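Local coordinates for protein binary enterotoxin of Clostridium perfringens component a (Clostridium perfringens, PDB 5WTZ) that transfers ADP-ribose from NAD+ to actin, acting as the enzymatic component of a binary clostridial enterotoxin, at residues L362-G367 with Y383-D388; T297-G302 with Y391-D396. All blocks are in the same frame, centred on the assembly; numbering follows the deposited sequence.

Contact 1. Residues L362-G367 with Y383-D388; sequences LHLPNG and YEVLID. With NAD (nicotinamide-adenine-dinucleotide), chain B.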
ATOM      1  N   LEU A 362      -5.042  -4.981  -0.013  1.00 13.42           N
ATOM      2  CA  LEU A 362      -6.310  -4.698  -0.682  1.00 13.50           C
ATOM      3  C   LEU A 362      -6.929  -3.378  -0.249  1.00 14.15           C
ATOM      4  O   LEU A 362      -7.157  -3.147   0.947  1.00 17.00           O
ATOM      5  CB  LEU A 362      -7.299  -5.832  -0.414  1.00 16.89           C
ATOM      6  CG  LEU A 362      -8.683  -5.707  -1.066  1.00 14.35           C
ATOM      7  CD1 LEU A 362      -8.621  -5.790  -2.633  1.00 15.18           C
ATOM      8  CD2 LEU A 362      -9.632  -6.743  -0.449  1.00 12.80           C
ATOM      9  N   HIS A 363      -7.214  -2.531  -1.226  1.00 13.72           N
ATOM     10  CA  HIS A 363      -8.000  -1.316  -1.017  1.00 15.06           C
ATOM     11  C   HIS A 363      -9.470  -1.713  -1.035  1.00 14.56           C
ATOM     12  O   HIS A 363     -10.008  -2.025  -2.100  1.00 15.44           O
ATOM     13  CB  HIS A 363      -7.709  -0.272  -2.098  1.00 17.31           C
ATOM     14  CG  HIS A 363      -8.471   1.011  -1.925  1.00 25.25           C
ATOM     15  ND1 HIS A 363      -8.598   1.939  -2.933  1.00 40.49           N
ATOM     16  CD2 HIS A 363      -9.145   1.515  -0.865  1.00 27.27           C
ATOM     17  CE1 HIS A 363      -9.322   2.960  -2.504  1.00 35.22           C
ATOM     18  NE2 HIS A 363      -9.672   2.724  -1.255  1.00 27.39           N
ATOM     19  N   LEU A 364     -10.091  -1.721   0.147  1.00 14.15           N
ATOM     20  CA  LEU A 364     -11.465  -2.161   0.348  1.00  9.31           C
ATOM     21  C   LEU A 364     -12.385  -0.952   0.448  1.00 16.68           C
ATOM     22  O   LEU A 364     -12.388  -0.256   1.468  1.00 19.39           O
ATOM     23  CB  LEU A 364     -11.560  -3.022   1.623  1.00 12.82           C
ATOM     24  CG  LEU A 364     -12.898  -3.673   1.983  1.00 14.96           C
ATOM     25  CD1 LEU A 364     -13.346  -4.563   0.832  1.00 16.15           C
ATOM     26  CD2 LEU A 364     -12.780  -4.493   3.263  1.00 13.28           C
ATOM     27  N   PRO A 365     -13.174  -0.687  -0.607  1.00 19.06           N
ATOM     28  CA  PRO A 365     -13.926   0.574  -0.632  1.00 17.15           C
ATOM     29  C   PRO A 365     -15.103   0.639   0.340  1.00 15.11           C
ATOM     30  O   PRO A 365     -15.730  -0.377   0.672  1.00 17.51           O
ATOM     31  CB  PRO A 365     -14.439   0.653  -2.075  1.00 20.81           C
ATOM     32  CG  PRO A 365     -13.616  -0.313  -2.847  1.00 23.57           C
ATOM     33  CD  PRO A 365     -13.259  -1.405  -1.888  1.00 23.08           C
ATOM     34  N   ASN A 366     -15.367   1.856   0.797  1.00 16.78           N
ATOM     35  CA  ASN A 366     -16.665   2.248   1.344  1.00 21.10           C
ATOM     36  C   ASN A 366     -17.783   1.573   0.555  1.00 18.50           C
ATOM     37  O   ASN A 366     -17.798   1.661  -0.662  1.00 17.35           O
ATOM     38  CB  ASN A 366     -16.803   3.773   1.272  1.00 25.92           C
ATOM     39  CG  ASN A 366     -18.036   4.300   1.954  1.00 34.66           C
ATOM     40  OD1 ASN A 366     -19.078   3.646   2.000  1.00 45.72           O
ATOM     41  ND2 ASN A 366     -17.938   5.531   2.461  1.00 39.04           N
ATOM     42  N   GLY A 367     -18.693   0.884   1.238  1.00 19.48           N
ATOM     43  CA  GLY A 367     -19.838   0.288   0.565  1.00 18.53           C
ATOM     44  C   GLY A 367     -19.712  -1.186   0.218  1.00 19.11           C
ATOM     45  O   GLY A 367     -20.696  -1.815  -0.198  1.00 19.98           O
ATOM     46  N   TYR A 383      -8.267 -10.328  13.733  1.00 22.64           N
ATOM     47  CA  TYR A 383      -8.553  -8.985  13.227  1.00 24.73           C
ATOM     48  C   TYR A 383      -9.057  -9.097  11.795  1.00 28.93           C
ATOM     49  O   TYR A 383      -8.598  -8.378  10.893  1.00 18.73           O
ATOM     50  CB  TYR A 383      -7.298  -8.105  13.303  1.00 27.50           C
ATOM     51  CG  TYR A 383      -6.692  -8.074  14.686  1.00 25.94           C
ATOM     52  CD1 TYR A 383      -5.735  -9.007  15.064  1.00 23.87           C
ATOM     53  CD2 TYR A 383      -7.105  -7.143  15.628  1.00 32.25           C
ATOM     54  CE1 TYR A 383      -5.194  -9.004  16.341  1.00 32.28           C
ATOM     55  CE2 TYR A 383      -6.562  -7.127  16.906  1.00 37.01           C
ATOM     56  CZ  TYR A 383      -5.608  -8.061  17.251  1.00 37.47           C
ATOM     57  OH  TYR A 383      -5.061  -8.056  18.513  1.00 45.49           O
ATOM     58  N   GLU A 384     -10.017 -10.002  11.600  1.00 19.52           N
ATOM     59  CA  GLU A 384     -10.443 -10.401  10.273  1.00 16.75           C
ATOM     60  C   GLU A 384     -11.591  -9.563   9.718  1.00 18.78           C
ATOM     61  O   GLU A 384     -12.598  -9.293  10.406  1.00 15.18           O
ATOM     62  CB  GLU A 384     -10.860 -11.879  10.263  1.00 18.50           C
ATOM     63  CG  GLU A 384     -11.391 -12.336   8.910  1.00 18.56           C
ATOM     64  CD  GLU A 384     -11.446 -13.863   8.763  1.00 19.00           C
ATOM     65  OE1 GLU A 384     -11.105 -14.588   9.718  1.00 21.36           O
ATOM     66  OE2 GLU A 384     -11.813 -14.325   7.663  1.00 21.81           O
ATOM     67  N   VAL A 385     -11.431  -9.157   8.466  1.00 17.78           N
ATOM     68  CA  VAL A 385     -12.545  -8.678   7.668  1.00 18.38           C
ATOM     69  C   VAL A 385     -12.848  -9.738   6.626  1.00 20.57           C
ATOM     70  O   VAL A 385     -11.988 -10.094   5.819  1.00 16.66           O
ATOM     71  CB  VAL A 385     -12.255  -7.317   7.015  1.00 13.34           C
ATOM     72  CG1 VAL A 385     -13.265  -7.018   5.898  1.00 12.69           C
ATOM     73  CG2 VAL A 385     -12.268  -6.205   8.077  1.00 13.26           C
ATOM     74  N   LEU A 386     -14.068 -10.269   6.683  1.00 14.53           N
ATOM     75  CA  LEU A 386     -14.517 -11.295   5.750  1.00 14.11           C
ATOM     76  C   LEU A 386     -15.336 -10.654   4.638  1.00 18.16           C
ATOM     77  O   LEU A 386     -16.318  -9.963   4.897  1.00 17.29           O
ATOM     78  CB  LEU A 386     -15.331 -12.362   6.482  1.00 18.87           C
ATOM     79  CG  LEU A 386     -15.836 -13.573   5.688  1.00 19.10           C
ATOM     80  CD1 LEU A 386     -14.643 -14.335   5.124  1.00 19.63           C
ATOM     81  CD2 LEU A 386     -16.689 -14.486   6.569  1.00 19.28           C
ATOM     82  N   ILE A 387     -14.941 -10.893   3.392  1.00 14.39           N
ATOM     83  CA  ILE A 387     -15.558 -10.240   2.240  1.00 13.12           C
ATOM     84  C   ILE A 387     -16.492 -11.220   1.533  1.00 14.19           C
ATOM     85  O   ILE A 387     -16.158 -12.409   1.425  1.00 19.09           O
ATOM     86  CB  ILE A 387     -14.448  -9.708   1.267  1.00 14.84           C
ATOM     87  CG1 ILE A 387     -13.561  -8.699   2.006  1.00 13.55           C
ATOM     88  CG2 ILE A 387     -15.038  -9.102   0.001  1.00 18.00           C
ATOM     89  CD1 ILE A 387     -12.303  -8.247   1.238  1.00 11.63           C
ATOM     90  N   ASP A 388     -17.650 -10.728   1.074  1.00 14.56           N
ATOM     91  CA  ASP A 388     -18.647 -11.537   0.379  1.00 18.98           C
ATOM     92  C   ASP A 388     -18.069 -12.179  -0.885  1.00 16.18           C
ATOM     93  O   ASP A 388     -17.125 -11.667  -1.492  1.00 18.23           O
ATOM     94  CB  ASP A 388     -19.888 -10.680   0.045  1.00 18.15           C
ATOM     95  CG  ASP A 388     -21.160 -11.514  -0.163  1.00 15.86           C
ATOM     96  OD1 ASP A 388     -21.174 -12.738   0.140  1.00 20.24           O
ATOM     97  OD2 ASP A 388     -22.173 -10.943  -0.639  1.00 16.85           O
TER
HETATM   98  PA  NAD B 501      -9.072 -20.117   2.107  1.00 19.16           P
HETATM   99  O1A NAD B 501     -10.299 -20.997   2.049  1.00 18.97           O
HETATM  100  O2A NAD B 501      -9.122 -18.716   1.577  1.00 18.76           O
HETATM  101  O5B NAD B 501      -7.842 -20.846   1.361  1.00 18.14           O
HETATM  102  C5B NAD B 501      -7.611 -22.257   1.425  1.00 20.95           C
HETATM  103  C4B NAD B 501      -6.840 -22.694   0.195  1.00 17.88           C
HETATM  104  O4B NAD B 501      -7.660 -22.440  -0.954  1.00 21.45           O
HETATM  105  C3B NAD B 501      -5.546 -21.904   0.019  1.00 21.90           C
HETATM  106  O3B NAD B 501      -4.537 -22.790  -0.494  1.00 22.57           O
HETATM  107  C2B NAD B 501      -5.918 -20.852  -1.017  1.00 15.18           C
HETATM  108  O2B NAD B 501      -4.801 -20.439  -1.811  1.00 18.54           O
HETATM  109  C1B NAD B 501      -6.989 -21.547  -1.849  1.00 18.54           C
HETATM  110  N9A NAD B 501      -7.942 -20.539  -2.356  1.00 19.65           N
HETATM  111  C8A NAD B 501      -8.671 -19.676  -1.625  1.00 15.96           C
HETATM  112  N7A NAD B 501      -9.429 -18.884  -2.434  1.00 17.47           N
HETATM  113  C5A NAD B 501      -9.158 -19.239  -3.696  1.00 16.53           C
HETATM  114  C6A NAD B 501      -9.602 -18.815  -5.039  1.00 22.03           C
HETATM  115  N6A NAD B 501     -10.506 -17.818  -5.176  1.00 18.37           N
HETATM  116  N1A NAD B 501      -9.060 -19.437  -6.114  1.00 21.59           N
HETATM  117  C2A NAD B 501      -8.166 -20.433  -5.984  1.00 21.49           C
HETATM  118  N3A NAD B 501      -7.729 -20.879  -4.790  1.00 21.48           N
HETATM  119  C4A NAD B 501      -8.176 -20.318  -3.642  1.00 19.40           C
HETATM  120  O3  NAD B 501      -8.635 -20.054   3.649  1.00 14.62           O
HETATM  121  PN  NAD B 501      -7.243 -19.574   4.293  1.00 19.54           P
HETATM  122  O1N NAD B 501      -7.094 -18.092   4.027  1.00 19.82           O
HETATM  123  O2N NAD B 501      -6.168 -20.554   3.888  1.00 23.28           O
HETATM  124  O5D NAD B 501      -7.587 -19.833   5.843  1.00 23.26           O
HETATM  125  C5D NAD B 501      -8.743 -19.270   6.462  1.00 20.76           C
HETATM  126  C4D NAD B 501      -8.598 -19.381   7.969  1.00 18.89           C
HETATM  127  O4D NAD B 501      -7.641 -18.424   8.425  1.00 16.47           O
HETATM  128  C3D NAD B 501      -9.897 -18.996   8.650  1.00 22.65           C
HETATM  129  O3D NAD B 501      -9.899 -19.601   9.955  1.00 21.40           O
HETATM  130  C2D NAD B 501      -9.784 -17.493   8.783  1.00 17.38           C
HETATM  131  O2D NAD B 501     -10.549 -17.002   9.889  1.00 18.19           O
HETATM  132  C1D NAD B 501      -8.280 -17.267   8.950  1.00 17.97           C
HETATM  133  N1N NAD B 501      -7.774 -16.070   8.246  1.00 21.27           N
HETATM  134  C2N NAD B 501      -6.878 -16.182   7.244  1.00 20.74           C
HETATM  135  C3N NAD B 501      -6.405 -15.041   6.586  1.00 18.30           C
HETATM  136  C7N NAD B 501      -5.400 -15.131   5.470  1.00 16.65           C
HETATM  137  O7N NAD B 501      -5.299 -16.140   4.762  1.00 20.03           O
HETATM  138  N7N NAD B 501      -4.611 -14.079   5.318  1.00 15.46           N
HETATM  139  C4N NAD B 501      -6.836 -13.775   6.965  1.00 16.78           C
HETATM  140  C5N NAD B 501      -7.759 -13.688   7.995  1.00 25.33           C
HETATM  141  C6N NAD B 501      -8.208 -14.856   8.617  1.00 25.23           C

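Contact 2. Residues T297-G302 with Y391-D396; sequences TYRRMG and YSYKID. With NAD (nicotinamide-adenine-dinucleotide), chain B.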
ATOM      1  N   THR A 297      -6.890  -3.625   3.725  1.00 12.63           N
ATOM      2  CA  THR A 297      -6.830  -4.901   4.435  1.00 15.08           C
ATOM      3  C   THR A 297      -5.865  -5.855   3.711  1.00 15.04           C
ATOM      4  O   THR A 297      -5.449  -5.582   2.595  1.00 17.35           O
ATOM      5  CB  THR A 297      -8.226  -5.538   4.592  1.00 12.85           C
ATOM      6  OG1 THR A 297      -8.157  -6.593   5.560  1.00 18.13           O
ATOM      7  CG2 THR A 297      -8.785  -6.052   3.231  1.00 10.66           C
ATOM      8  N   TYR A 298      -5.510  -6.961   4.358  1.00 12.91           N
ATOM      9  CA  TYR A 298      -4.413  -7.830   3.906  1.00 15.14           C
ATOM     10  C   TYR A 298      -4.795  -9.306   3.811  1.00 17.15           C
ATOM     11  O   TYR A 298      -5.699  -9.775   4.489  1.00 14.37           O
ATOM     12  CB  TYR A 298      -3.207  -7.700   4.852  1.00 19.74           C
ATOM     13  CG  TYR A 298      -2.655  -6.290   4.995  1.00 15.88           C
ATOM     14  CD1 TYR A 298      -3.180  -5.407   5.952  1.00 19.38           C
ATOM     15  CD2 TYR A 298      -1.617  -5.844   4.181  1.00 15.45           C
ATOM     16  CE1 TYR A 298      -2.674  -4.115   6.083  1.00 19.72           C
ATOM     17  CE2 TYR A 298      -1.100  -4.556   4.302  1.00 14.27           C
ATOM     18  CZ  TYR A 298      -1.642  -3.701   5.238  1.00 18.57           C
ATOM     19  OH  TYR A 298      -1.118  -2.441   5.349  1.00 17.26           O
ATOM     20  N   ARG A 299      -4.066 -10.060   2.999  1.00 18.24           N
ATOM     21  CA  ARG A 299      -4.325 -11.493   2.913  1.00 15.71           C
ATOM     22  C   ARG A 299      -3.040 -12.212   2.542  1.00 17.05           C
ATOM     23  O   ARG A 299      -2.349 -11.799   1.611  1.00 17.06           O
ATOM     24  CB  ARG A 299      -5.419 -11.808   1.880  1.00 17.24           C
ATOM     25  CG  ARG A 299      -5.722 -13.308   1.763  1.00 16.99           C
ATOM     26  CD  ARG A 299      -6.895 -13.603   0.806  1.00 15.02           C
ATOM     27  NE  ARG A 299      -6.825 -15.010   0.427  1.00 15.67           N
ATOM     28  CZ  ARG A 299      -7.154 -16.015   1.231  1.00 18.71           C
ATOM     29  NH1 ARG A 299      -7.640 -15.770   2.453  1.00 16.09           N
ATOM     30  NH2 ARG A 299      -7.020 -17.275   0.817  1.00 18.39           N
ATOM     31  N   ARG A 300      -2.716 -13.259   3.295  1.00 16.00           N
ATOM     32  CA  ARG A 300      -1.657 -14.183   2.920  1.00 14.47           C
ATOM     33  C   ARG A 300      -2.283 -15.192   1.975  1.00 18.40           C
ATOM     34  O   ARG A 300      -3.099 -16.024   2.382  1.00 16.90           O
ATOM     35  CB  ARG A 300      -1.055 -14.827   4.164  1.00 13.92           C
ATOM     36  CG  ARG A 300      -0.518 -13.787   5.166  1.00 21.61           C
ATOM     37  CD  ARG A 300       0.531 -12.883   4.496  1.00 21.92           C
ATOM     38  NE  ARG A 300       0.945 -11.716   5.290  1.00 23.83           N
ATOM     39  CZ  ARG A 300       2.214 -11.417   5.568  1.00 22.11           C
ATOM     40  NH1 ARG A 300       3.188 -12.219   5.168  1.00 17.69           N
ATOM     41  NH2 ARG A 300       2.521 -10.338   6.272  1.00 20.81           N
ATOM     42  N   MET A 301      -1.965 -15.073   0.691  1.00 18.07           N
ATOM     43  CA  MET A 301      -2.646 -15.846  -0.343  1.00 18.13           C
ATOM     44  C   MET A 301      -1.814 -17.071  -0.683  1.00 20.84           C
ATOM     45  O   MET A 301      -0.586 -17.013  -0.672  1.00 20.27           O
ATOM     46  CB  MET A 301      -2.878 -14.999  -1.608  1.00 18.36           C
ATOM     47  CG  MET A 301      -3.450 -13.590  -1.361  1.00 21.66           C
ATOM     48  SD  MET A 301      -3.437 -12.563  -2.856  1.00 22.75           S
ATOM     49  CE  MET A 301      -4.857 -13.172  -3.696  1.00 20.92           C
ATOM     50  N   GLY A 302      -2.474 -18.183  -0.975  1.00 19.21           N
ATOM     51  CA  GLY A 302      -1.776 -19.349  -1.488  1.00 21.41           C
ATOM     52  C   GLY A 302      -1.569 -19.235  -2.992  1.00 17.52           C
ATOM     53  O   GLY A 302      -2.246 -18.437  -3.658  1.00 23.00           O
ATOM     54  N   TYR A 391     -16.839 -10.886  -5.744  1.00 21.48           N
ATOM     55  CA  TYR A 391     -16.201  -9.623  -6.139  1.00 19.53           C
ATOM     56  C   TYR A 391     -15.031  -9.944  -7.046  1.00 19.44           C
ATOM     57  O   TYR A 391     -14.860 -11.092  -7.445  1.00 21.26           O
ATOM     58  CB  TYR A 391     -15.720  -8.835  -4.919  1.00 19.49           C
ATOM     59  CG  TYR A 391     -16.798  -8.062  -4.158  1.00 19.61           C
ATOM     60  CD1 TYR A 391     -17.387  -6.911  -4.699  1.00 21.49           C
ATOM     61  CD2 TYR A 391     -17.177  -8.454  -2.878  1.00 16.88           C
ATOM     62  CE1 TYR A 391     -18.361  -6.190  -3.987  1.00 16.60           C
ATOM     63  CE2 TYR A 391     -18.152  -7.752  -2.161  1.00 15.06           C
ATOM     64  CZ  TYR A 391     -18.727  -6.616  -2.715  1.00 22.05           C
ATOM     65  OH  TYR A 391     -19.678  -5.928  -1.987  1.00 20.55           O
ATOM     66  N   SER A 392     -14.226  -8.931  -7.360  1.00 20.04           N
ATOM     67  CA  SER A 392     -13.021  -9.102  -8.174  1.00 22.99           C
ATOM     68  C   SER A 392     -11.868  -8.282  -7.619  1.00 21.85           C
ATOM     69  O   SER A 392     -12.085  -7.293  -6.919  1.00 21.89           O
ATOM     70  CB  SER A 392     -13.269  -8.690  -9.626  1.00 23.21           C
ATOM     71  OG  SER A 392     -14.334  -9.423 -10.202  1.00 22.63           O
ATOM     72  N   TYR A 393     -10.648  -8.701  -7.937  1.00 16.86           N
ATOM     73  CA  TYR A 393      -9.451  -7.916  -7.662  1.00 17.06           C
ATOM     74  C   TYR A 393      -9.021  -7.191  -8.921  1.00 16.67           C
ATOM     75  O   TYR A 393      -8.885  -7.820  -9.972  1.00 20.22           O
ATOM     76  CB  TYR A 393      -8.280  -8.789  -7.227  1.00 15.27           C
ATOM     77  CG  TYR A 393      -8.419  -9.592  -5.965  1.00 16.27           C
ATOM     78  CD1 TYR A 393      -8.959  -9.050  -4.800  1.00 18.31           C
ATOM     79  CD2 TYR A 393      -7.961 -10.899  -5.933  1.00 18.49           C
ATOM     80  CE1 TYR A 393      -9.040  -9.811  -3.638  1.00 16.05           C
ATOM     81  CE2 TYR A 393      -8.036 -11.657  -4.792  1.00 19.99           C
ATOM     82  CZ  TYR A 393      -8.572 -11.116  -3.649  1.00 16.91           C
ATOM     83  OH  TYR A 393      -8.608 -11.893  -2.530  1.00 18.60           O
ATOM     84  N   LYS A 394      -8.810  -5.881  -8.833  1.00 15.20           N
ATOM     85  CA  LYS A 394      -8.120  -5.161  -9.889  1.00 15.42           C
ATOM     86  C   LYS A 394      -6.667  -5.024  -9.425  1.00 17.10           C
ATOM     87  O   LYS A 394      -6.396  -4.399  -8.392  1.00 17.31           O
ATOM     88  CB  LYS A 394      -8.782  -3.802 -10.158  1.00 14.54           C
ATOM     89  CG  LYS A 394      -8.017  -2.892 -11.121  1.00 15.04           C
ATOM     90  CD  LYS A 394      -8.783  -1.594 -11.396  1.00 17.58           C
ATOM     91  CE  LYS A 394      -8.829  -0.673 -10.164  1.00 20.39           C
ATOM     92  NZ  LYS A 394      -7.554   0.093  -9.963  1.00 18.96           N
ATOM     93  N   ILE A 395      -5.736  -5.635 -10.156  1.00 16.10           N
ATOM     94  CA  ILE A 395      -4.339  -5.670  -9.711  1.00 12.96           C
ATOM     95  C   ILE A 395      -3.643  -4.355 -10.078  1.00 14.83           C
ATOM     96  O   ILE A 395      -3.552  -3.998 -11.246  1.00 15.33           O
ATOM     97  CB  ILE A 395      -3.574  -6.879 -10.321  1.00 16.50           C
ATOM     98  CG1 ILE A 395      -4.333  -8.207 -10.069  1.00 15.74           C
ATOM     99  CG2 ILE A 395      -2.132  -6.946  -9.769  1.00 12.89           C
ATOM    100  CD1 ILE A 395      -4.479  -8.627  -8.619  1.00 17.80           C
ATOM    101  N   ASP A 396      -3.186  -3.623  -9.062  1.00 15.78           N
ATOM    102  CA  ASP A 396      -2.698  -2.260  -9.232  1.00 14.21           C
ATOM    103  C   ASP A 396      -1.168  -2.193  -9.204  1.00 18.20           C
ATOM    104  O   ASP A 396      -0.553  -1.424  -9.945  1.00 17.14           O
ATOM    105  CB  ASP A 396      -3.255  -1.351  -8.126  1.00 15.99           C
ATOM    106  CG  ASP A 396      -4.761  -1.293  -8.104  1.00 17.18           C
ATOM    107  OD1 ASP A 396      -5.385  -1.221  -9.192  1.00 20.27           O
ATOM    108  OD2 ASP A 396      -5.318  -1.292  -6.979  1.00 17.81           O
TER
HETATM  109  PA  NAD B 501      -9.072 -20.117   2.107  1.00 19.16           P
HETATM  110  O1A NAD B 501     -10.299 -20.997   2.049  1.00 18.97           O
HETATM  111  O2A NAD B 501      -9.122 -18.716   1.577  1.00 18.76           O
HETATM  112  O5B NAD B 501      -7.842 -20.846   1.361  1.00 18.14           O
HETATM  113  C5B NAD B 501      -7.611 -22.257   1.425  1.00 20.95           C
HETATM  114  C4B NAD B 501      -6.840 -22.694   0.195  1.00 17.88           C
HETATM  115  O4B NAD B 501      -7.660 -22.440  -0.954  1.00 21.45           O
HETATM  116  C3B NAD B 501      -5.546 -21.904   0.019  1.00 21.90           C
HETATM  117  O3B NAD B 501      -4.537 -22.790  -0.494  1.00 22.57           O
HETATM  118  C2B NAD B 501      -5.918 -20.852  -1.017  1.00 15.18           C
HETATM  119  O2B NAD B 501      -4.801 -20.439  -1.811  1.00 18.54           O
HETATM  120  C1B NAD B 501      -6.989 -21.547  -1.849  1.00 18.54           C
HETATM  121  N9A NAD B 501      -7.942 -20.539  -2.356  1.00 19.65           N
HETATM  122  C8A NAD B 501      -8.671 -19.676  -1.625  1.00 15.96           C
HETATM  123  N7A NAD B 501      -9.429 -18.884  -2.434  1.00 17.47           N
HETATM  124  C5A NAD B 501      -9.158 -19.239  -3.696  1.00 16.53           C
HETATM  125  C6A NAD B 501      -9.602 -18.815  -5.039  1.00 22.03           C
HETATM  126  N6A NAD B 501     -10.506 -17.818  -5.176  1.00 18.37           N
HETATM  127  N1A NAD B 501      -9.060 -19.437  -6.114  1.00 21.59           N
HETATM  128  C2A NAD B 501      -8.166 -20.433  -5.984  1.00 21.49           C
HETATM  129  N3A NAD B 501      -7.729 -20.879  -4.790  1.00 21.48           N
HETATM  130  C4A NAD B 501      -8.176 -20.318  -3.642  1.00 19.40           C
HETATM  131  O3  NAD B 501      -8.635 -20.054   3.649  1.00 14.62           O
HETATM  132  PN  NAD B 501      -7.243 -19.574   4.293  1.00 19.54           P
HETATM  133  O1N NAD B 501      -7.094 -18.092   4.027  1.00 19.82           O
HETATM  134  O2N NAD B 501      -6.168 -20.554   3.888  1.00 23.28           O
HETATM  135  O5D NAD B 501      -7.587 -19.833   5.843  1.00 23.26           O
HETATM  136  C5D NAD B 501      -8.743 -19.270   6.462  1.00 20.76           C
HETATM  137  C4D NAD B 501      -8.598 -19.381   7.969  1.00 18.89           C
HETATM  138  O4D NAD B 501      -7.641 -18.424   8.425  1.00 16.47           O
HETATM  139  C3D NAD B 501      -9.897 -18.996   8.650  1.00 22.65           C
HETATM  140  O3D NAD B 501      -9.899 -19.601   9.955  1.00 21.40           O
HETATM  141  C2D NAD B 501      -9.784 -17.493   8.783  1.00 17.38           C
HETATM  142  O2D NAD B 501     -10.549 -17.002   9.889  1.00 18.19           O
HETATM  143  C1D NAD B 501      -8.280 -17.267   8.950  1.00 17.97           C
HETATM  144  N1N NAD B 501      -7.774 -16.070   8.246  1.00 21.27           N
HETATM  145  C2N NAD B 501      -6.878 -16.182   7.244  1.00 20.74           C
HETATM  146  C3N NAD B 501      -6.405 -15.041   6.586  1.00 18.30           C
HETATM  147  C7N NAD B 501      -5.400 -15.131   5.470  1.00 16.65           C
HETATM  148  O7N NAD B 501      -5.299 -16.140   4.762  1.00 20.03           O
HETATM  149  N7N NAD B 501      -4.611 -14.079   5.318  1.00 15.46           N
HETATM  150  C4N NAD B 501      -6.836 -13.775   6.965  1.00 16.78           C
HETATM  151  C5N NAD B 501      -7.759 -13.688   7.995  1.00 25.33           C
HETATM  152  C6N NAD B 501      -8.208 -14.856   8.617  1.00 25.23           C

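Contact 1. Residues L362-G367 with Y383-D388
Ile387 meets two leucines of strand 358-364, Leu362 and Leu364, which belong to a different sheet, while Val385 meets the other methyl branch of Leu364. The axes of the short strands 362-364 and 384-387 approach to 11.3 Å at 74°, too far for backbone pairing, and side chains alone fill the gap. Every apolar contact is methyl to methyl, tip to tip. Ile387 CD1 lies 3.5 Å from Leu362 CD2, tighter than usual for two carbons, and 3.9 Å from Leu364 CD1, so a single methyl is shared by two leucines. The second branch of Leu364, CD2, stops 3.7 Å from Val385 CG1. Leu364 holds CG anti to its own backbone N (chi1 -176°), and its forked end thereby serves both residues of strand 384-387. Leu420 touches Leu362, Leu364 and Ile387, and Ala370 backs Val385 and Ile387, which adds two further strands to the seam.

No hydrogen bond crosses between the segments; the polar chemistry is that of Glu384, on the other face of the strand, with NAD and Ser342. Glu384 reaches NAD through an extended chain, its carboxylate beside the nicotinamide ribose: NAD O2D donates a very short hydrogen bond of 2.5 Å to Glu384 OE1. Glu384 OE1 is also 3.1 Å from NAD C6N of the nicotinamide ring, while OE2 is held by Ser342 OG. With one oxygen on the ribose and the other on the serine, rotation of the carboxylate is restricted.

Glu384 fits the second glutamate of the ExE motif of arginine-specific ADP-ribosyltransferases. Alternation along the strand thus divides the work: Val385 and Ile387 seat it against the leucines, and Glu384, pointing the other way, presents a doubly held carboxylate to the donor nucleotide.

Contact 2. Residues T297-G302 with Y391-D396
Arg299 and Tyr393 mark the nearest backbone approach of segments 297-302 and 391-396, yet their CA atoms are 12.3 Å apart. The strands are members of one five-stranded sheet, with 358-364 and 411-420 lying between them in its order, and no backbone bond joins the two segments. Long side chains cover the distance: Met301 and Tyr393 reach for each other from the two ends of the gap, both also touching Leu360 of the intervening strand 358-364.

The methyl CE of Met301 stops 3.7 Å from Tyr393 CE2, meeting the ring obliquely. The phenol end of the tyrosine passes beside Arg299, Tyr393 OH lying 4.1 Å from Arg299 CD, a loose contact; the tyrosine runs roughly perpendicular to the arginine chain, yet ring and guanidinium planes differ by only 20°. Within segment 391-396, Lys394 NZ bridges to Asp396 OD1 at 2.7 Å, on the syn side of the carboxylate.

Arg299 runs extended from CG to NE and carries its guanidinium to the diphosphate of NAD. Arg299 NH1 gives a 2.9 Å hydrogen bond to NAD O1N; Arg299 NH2 adds weak bonds to NAD O2A (2.7 Å) and O1N (3.3 Å). The firmer bond is thus to the nicotinamide-side phosphate, and the adenosine-side one is held weakly. Glu305 takes NE in a salt bridge and Ser342 O accepts from NH1, which fixes the plane of the group. Gly302, having no side chain, allows NAD O2B of the adenosine ribose to come 3.2 Å from Gly302 CA.

This is the NAD cleft of an ADP-ribosyltransferase fold, and Arg299 fits the conserved arginine of the R-S-E signature.

In the fold
Both contacts are buried and lie in one ADP-ribosyltransferase domain, their centres 10 Å apart. Strands 358-364 and 295-301 run side by side, and there Leu362 N probably bonds Thr297 O at 2.7 Å. Separately, Leu362 CD1 packs on Tyr393 CD1 of strand 391-403 at 3.9 Å. Contact 1 joins two different sheets through branched aliphatic methyls; contact 2 reaches across one sheet with a thioether methyl and an aromatic ring. Strands 384-387 and 391-403 are consecutive in the chain. Each contact also borders NAD, with different chemistry: contact 1 supplies a carboxylate at the nicotinamide ribose, contact 2 a guanidinium at the diphosphate, and Ser342 binds both groups.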